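Local coordinates for cell division inhibitor SulA (Pseudomonas aeruginosa, PDB 1OFU), which probably halts cell division during the SOS response by binding FtsZ one-to-one and so blocking its polymerization into the Z ring, at residues L38-P42 and V88-E92; L79-H85 and L108-S113. All blocks are in the same frame, centred on the assembly; numbering follows the deposited sequence.

Contact 1: residues L38-P42 and V88-E92; sequences LIAPP and VSWLE
Leu-38 and Val-88 form a parallel beta bridge with their CA atoms 4.7 Å apart, and Ile-39 N donates to Val-88 O at 2.8 Å in a nearly straight bond (N-H...O angle 173°). Past this bond a single water takes over: it donates to Ile-39 O at 2.6 Å and accepts from Trp-90 N, joining the two backbones where the strands end.

The Leu-38 and Val-88 side chains leave the same face of the sheet and lie side by side, Leu-38 CD2 packing 3.7 Å from Val-88 CB. Ile-39 points to the other face, against Leu-74 and Ser-75 of helix 68-80; Ser-89 also lies on that side, with its OG hydrogen-bonded to Ser-75 OG.

Strands 35-39 and 84-89 are neighbours in the central parallel sheet of an alpha/beta domain assigned to the P-loop NTPase clan. From their carboxyl ends the chain continues to strands on opposite flanks, 60-63 in one case and 112-118 in the other, which makes this a topological switch point.

The Trp-90 indole lies across this divide. Its CG is anti to the carbonyl carbon (chi1 -86°), and the ring reaches back over its own strand toward the turn at 40-42. Two prolines share one face in paired CH-pi contacts: Pro-41 CB stands 3.6 Å from the centroid of the six-membered ring, while Pro-42 CD is 3.5 Å from that of the five-membered ring. Val-88 CG1 meets the opposite face near its rim, 3.3 Å above the plane. At the indole edge Leu-38 CB approaches Trp-90 CZ3 to 3.9 Å. Leu-38 CD2 is also close to the ring plane, and beyond the two segments Leu-45 and Ile-116 touch the tryptophan.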
loop_
_atom_site.group_PDB
_atom_site.type_symbol
_atom_site.label_atom_id
_atom_site.label_comp_id
_atom_site.label_asym_id
_atom_site.label_seq_id
_atom_site.Cartn_x
_atom_site.Cartn_y
_atom_site.Cartn_z
ATOM N N LEU D 38 10.153 1.205 -14.516
ATOM C CA LEU D 38 10.885 2.258 -13.836
ATOM C C LEU D 38 12.056 2.619 -14.745
ATOM O O LEU D 38 12.823 1.744 -15.152
ATOM C CB LEU D 38 11.407 1.748 -12.487
ATOM C CG LEU D 38 10.418 1.052 -11.542
ATOM C CD1 LEU D 38 11.133 0.703 -10.229
ATOM C CD2 LEU D 38 9.223 1.961 -11.268
ATOM N N ILE D 39 12.204 3.900 -15.067
ATOM C CA ILE D 39 13.287 4.307 -15.945
ATOM C C ILE D 39 14.360 5.170 -15.304
ATOM O O ILE D 39 14.104 6.289 -14.850
ATOM C CB ILE D 39 12.728 5.003 -17.194
ATOM C CG1 ILE D 39 11.910 3.982 -17.994
ATOM C CG2 ILE D 39 13.865 5.604 -18.017
ATOM C CD1 ILE D 39 11.459 4.445 -19.344
ATOM N N ALA D 40 15.573 4.622 -15.274
ATOM C CA ALA D 40 16.734 5.295 -14.715
ATOM C C ALA D 40 16.476 5.894 -13.337
ATOM O O ALA D 40 16.688 7.086 -13.123
ATOM C CB ALA D 40 17.219 6.382 -15.677
ATOM N N PRO D 41 16.002 5.076 -12.384
ATOM C CA PRO D 41 15.743 5.592 -11.038
ATOM C C PRO D 41 17.080 5.895 -10.371
ATOM O O PRO D 41 18.115 5.405 -10.809
ATOM C CB PRO D 41 15.014 4.439 -10.366
ATOM C CG PRO D 41 15.654 3.245 -11.000
ATOM C CD PRO D 41 15.682 3.640 -12.461
ATOM N N PRO D 42 17.076 6.708 -9.306
ATOM C CA PRO D 42 18.331 7.033 -8.624
ATOM C C PRO D 42 19.037 5.802 -8.051
ATOM O O PRO D 42 18.404 4.777 -7.774
ATOM C CB PRO D 42 17.893 8.023 -7.547
ATOM C CG PRO D 42 16.474 7.621 -7.269
ATOM C CD PRO D 42 15.930 7.359 -8.646
ATOM N N VAL D 88 7.536 5.033 -14.842
ATOM C CA VAL D 88 8.004 5.981 -13.848
ATOM C C VAL D 88 9.371 6.562 -14.170
ATOM O O VAL D 88 10.370 5.844 -14.261
ATOM C CB VAL D 88 8.072 5.327 -12.449
ATOM C CG1 VAL D 88 8.422 6.382 -11.394
ATOM C CG2 VAL D 88 6.740 4.649 -12.125
ATOM N N SER D 89 9.399 7.880 -14.318
ATOM C CA SER D 89 10.618 8.609 -14.627
ATOM C C SER D 89 11.082 9.360 -13.394
ATOM O O SER D 89 10.298 9.615 -12.472
ATOM C CB SER D 89 10.357 9.621 -15.747
ATOM O OG SER D 89 9.709 9.009 -16.845
ATOM N N TRP D 90 12.361 9.707 -13.385
ATOM C CA TRP D 90 12.961 10.464 -12.294
ATOM C C TRP D 90 13.712 11.602 -12.962
ATOM O O TRP D 90 14.919 11.750 -12.797
ATOM C CB TRP D 90 13.931 9.592 -11.491
ATOM C CG TRP D 90 13.265 8.806 -10.410
ATOM C CD1 TRP D 90 13.091 9.177 -9.102
ATOM C CD2 TRP D 90 12.642 7.526 -10.549
ATOM N NE1 TRP D 90 12.395 8.202 -8.420
ATOM C CE2 TRP D 90 12.108 7.178 -9.284
ATOM C CE3 TRP D 90 12.484 6.636 -11.620
ATOM C CZ2 TRP D 90 11.428 5.978 -9.063
ATOM C CZ3 TRP D 90 11.808 5.444 -11.401
ATOM C CH2 TRP D 90 11.290 5.124 -10.130
ATOM N N LEU D 91 12.974 12.398 -13.729
ATOM C CA LEU D 91 13.550 13.521 -14.462
ATOM C C LEU D 91 13.422 14.889 -13.787
ATOM O O LEU D 91 12.352 15.280 -13.333
ATOM C CB LEU D 91 12.923 13.578 -15.855
ATOM C CG LEU D 91 13.171 12.336 -16.714
ATOM C CD1 LEU D 91 12.342 12.400 -17.991
ATOM C CD2 LEU D 91 14.655 12.234 -17.029
ATOM N N GLU D 92 14.536 15.606 -13.735
ATOM C CA GLU D 92 14.590 16.937 -13.154
ATOM C C GLU D 92 15.917 17.566 -13.569
ATOM O O GLU D 92 16.990 17.036 -13.271
ATOM C CB GLU D 92 14.477 16.873 -11.626
ATOM C CG GLU D 92 15.570 16.072 -10.938
ATOM C CD GLU D 92 15.308 15.880 -9.452
ATOM O OE1 GLU D 92 14.265 15.283 -9.105
ATOM O OE2 GLU D 92 16.143 16.319 -8.632
HETATM O O HOH W 1 14.049 8.822 -15.508
#

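Contact 2: residues L79-H85 and L108-S113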
loop_
_atom_site.group_PDB
_atom_site.type_symbol
_atom_site.label_atom_id
_atom_site.label_comp_id
_atom_site.label_asym_id
_atom_site.label_seq_id
_atom_site.Cartn_x
_atom_site.Cartn_y
_atom_site.Cartn_z
ATOM N N LEU D 79 6.470 4.185 -22.932
ATOM C CA LEU D 79 5.064 4.579 -22.832
ATOM C C LEU D 79 4.408 4.295 -24.175
ATOM O O LEU D 79 3.362 3.654 -24.262
ATOM C CB LEU D 79 4.948 6.074 -22.523
ATOM C CG LEU D 79 5.285 6.514 -21.096
ATOM C CD1 LEU D 79 5.680 7.978 -21.083
ATOM C CD2 LEU D 79 4.092 6.261 -20.199
ATOM N N ARG D 80 5.061 4.791 -25.217
ATOM C CA ARG D 80 4.622 4.650 -26.600
ATOM C C ARG D 80 4.290 3.199 -26.963
ATOM O O ARG D 80 3.224 2.916 -27.507
ATOM C CB ARG D 80 5.736 5.183 -27.497
ATOM C CG ARG D 80 5.388 5.443 -28.935
ATOM C CD ARG D 80 6.564 6.162 -29.566
ATOM N NE ARG D 80 6.853 7.402 -28.848
ATOM C CZ ARG D 80 8.066 7.935 -28.724
ATOM N NH1 ARG D 80 8.227 9.071 -28.055
ATOM N NH2 ARG D 80 9.118 7.328 -29.253
ATOM N N LEU D 81 5.214 2.291 -26.652
ATOM C CA LEU D 81 5.050 0.867 -26.944
ATOM C C LEU D 81 3.830 0.268 -26.262
ATOM O O LEU D 81 3.361 -0.807 -26.641
ATOM C CB LEU D 81 6.309 0.099 -26.525
ATOM C CG LEU D 81 7.518 0.105 -27.468
ATOM C CD1 LEU D 81 7.698 1.456 -28.122
ATOM C CD2 LEU D 81 8.750 -0.277 -26.679
ATOM N N GLY D 82 3.334 0.958 -25.240
ATOM C CA GLY D 82 2.150 0.504 -24.530
ATOM C C GLY D 82 2.216 -0.835 -23.826
ATOM O O GLY D 82 1.193 -1.503 -23.652
ATOM N N ARG D 83 3.404 -1.235 -23.395
ATOM C CA ARG D 83 3.533 -2.510 -22.707
ATOM C C ARG D 83 3.512 -2.353 -21.184
ATOM O O ARG D 83 3.503 -3.340 -20.444
ATOM C CB ARG D 83 4.819 -3.213 -23.146
ATOM C CG ARG D 83 4.636 -4.707 -23.275
ATOM C CD ARG D 83 4.756 -5.180 -24.713
ATOM N NE ARG D 83 4.342 -4.184 -25.695
ATOM C CZ ARG D 83 4.330 -4.398 -27.009
ATOM N NH1 ARG D 83 4.700 -5.578 -27.495
ATOM N NH2 ARG D 83 3.971 -3.431 -27.844
ATOM N N SER D 84 3.497 -1.107 -20.722
ATOM C CA SER D 84 3.476 -0.820 -19.289
ATOM C C SER D 84 2.243 -0.002 -18.918
ATOM O O SER D 84 1.886 0.931 -19.632
ATOM C CB SER D 84 4.719 -0.026 -18.896
ATOM O OG SER D 84 5.905 -0.698 -19.277
ATOM N N HIS D 85 1.587 -0.349 -17.816
ATOM C CA HIS D 85 0.428 0.424 -17.391
ATOM C C HIS D 85 0.951 1.748 -16.850
ATOM O O HIS D 85 0.274 2.772 -16.929
ATOM C CB HIS D 85 -0.376 -0.316 -16.317
ATOM C CG HIS D 85 0.413 -0.686 -15.099
ATOM N ND1 HIS D 85 0.613 -1.996 -14.714
ATOM C CD2 HIS D 85 1.037 0.077 -14.170
ATOM C CE1 HIS D 85 1.327 -2.022 -13.603
ATOM N NE2 HIS D 85 1.597 -0.777 -13.252
ATOM N N LEU D 108 -0.647 7.517 -26.529
ATOM C CA LEU D 108 -0.440 6.531 -27.581
ATOM C C LEU D 108 -0.423 5.111 -27.024
ATOM O O LEU D 108 -0.964 4.191 -27.638
ATOM C CB LEU D 108 0.877 6.807 -28.306
ATOM C CG LEU D 108 0.943 8.059 -29.185
ATOM C CD1 LEU D 108 2.386 8.321 -29.613
ATOM C CD2 LEU D 108 0.044 7.865 -30.398
ATOM N N GLY D 109 0.189 4.935 -25.855
ATOM C CA GLY D 109 0.263 3.609 -25.265
ATOM C C GLY D 109 -0.859 3.262 -24.308
ATOM O O GLY D 109 -0.872 2.163 -23.743
ATOM N N GLN D 110 -1.815 4.179 -24.142
ATOM C CA GLN D 110 -2.929 3.968 -23.221
ATOM C C GLN D 110 -2.338 3.639 -21.860
ATOM O O GLN D 110 -2.780 2.709 -21.179
ATOM C CB GLN D 110 -3.821 2.808 -23.673
ATOM C CG GLN D 110 -4.867 3.167 -24.720
ATOM C CD GLN D 110 -4.298 3.254 -26.119
ATOM O OE1 GLN D 110 -3.821 2.259 -26.673
ATOM N NE2 GLN D 110 -4.348 4.446 -26.704
ATOM N N ALA D 111 -1.332 4.412 -21.472
ATOM C CA ALA D 111 -0.655 4.187 -20.200
ATOM C C ALA D 111 -0.465 5.475 -19.406
ATOM O O ALA D 111 -0.760 6.568 -19.890
ATOM C CB ALA D 111 0.691 3.534 -20.460
ATOM N N GLN D 112 0.051 5.335 -18.187
ATOM C CA GLN D 112 0.278 6.484 -17.321
ATOM C C GLN D 112 1.745 6.854 -17.202
ATOM O O GLN D 112 2.601 5.997 -16.993
ATOM C CB GLN D 112 -0.274 6.213 -15.920
ATOM C CG GLN D 112 -1.789 6.128 -15.825
ATOM C CD GLN D 112 -2.483 7.369 -16.366
ATOM O OE1 GLN D 112 -1.976 8.489 -16.246
ATOM N NE2 GLN D 112 -3.658 7.175 -16.951
ATOM N N SER D 113 2.033 8.139 -17.346
ATOM C CA SER D 113 3.399 8.618 -17.208
ATOM C C SER D 113 3.486 9.272 -15.824
ATOM O O SER D 113 2.702 10.167 -15.499
ATOM C CB SER D 113 3.721 9.636 -18.301
ATOM O OG SER D 113 4.959 10.273 -18.047
#
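Leu-108, in the last turn of helix 96-109, rests its CD1 against the aliphatic shaft of Arg-80 (CG, 4.2 Å), whose guanidinium pairs with Glu-77. At Gly-109 two helix ends meet backbone to backbone: its CA donates a C-H...O contact to Leu-79 O at 3.3 Å (angle at H 161°), and its O lies 3.5 Å from Gly-82 CA. Without side chains the two glycines bring their CA atoms to 3.7 Å. Gln-110 closes the helix with positive phi in a Schellman motif. Ala-111 turns its CB into the other segment, tightly against Ser-84 O at 3.0 Å. Next, Gln-112 N donates to His-85 O at 2.9 Å, from 33° off the carbonyl plane, beginning the parallel pairing of strands 84-89 and 112-118 in this beta-alpha-beta unit; the Gln-112 side-chain amide turns to the amino terminus, OE1 bonding to Ala-3 N and NE2 to Pro-1 O. At Ser-113 the partner is Leu-79: with CG anti to the carbonyl carbon (chi1 -74°), Leu-79 sends its two methyls toward strand 112-118, CD1 to Ser-113 CB (3.8 Å) and CD2 to Gln-112 O (3.5 Å). Leu-79 O also accepts from Gly-82 N, and Arg-34 binds both glycine carbonyls and Gln-110 O. Backbone carbonyls thus do much of the joining, and the positive charge of Arg-34 would be expected to offset the partial negative charge gathered where the two helices end.

In the fold
Contacts 1 and 2 both use strand 84-89, at its two ends: the carboxyl end pairs with strand 35-39 in contact 1, the amino end with strand 112-118 in contact 2. Their centres lie 16 Å apart, and the segments alternate along the chain. Contact 1 is the more central, about 6 Å from the centre of the chain against about 12 Å for contact 2. Residues 78-83 form part of the FtsZ-binding region, so the first segment of contact 2 lies largely within that region; there Leu-81 and Arg-83 reach a chain of another protein, Arg-83 through a weak hydrogen bond to its backbone. No other chain of the assembly touches the segments of contact 1.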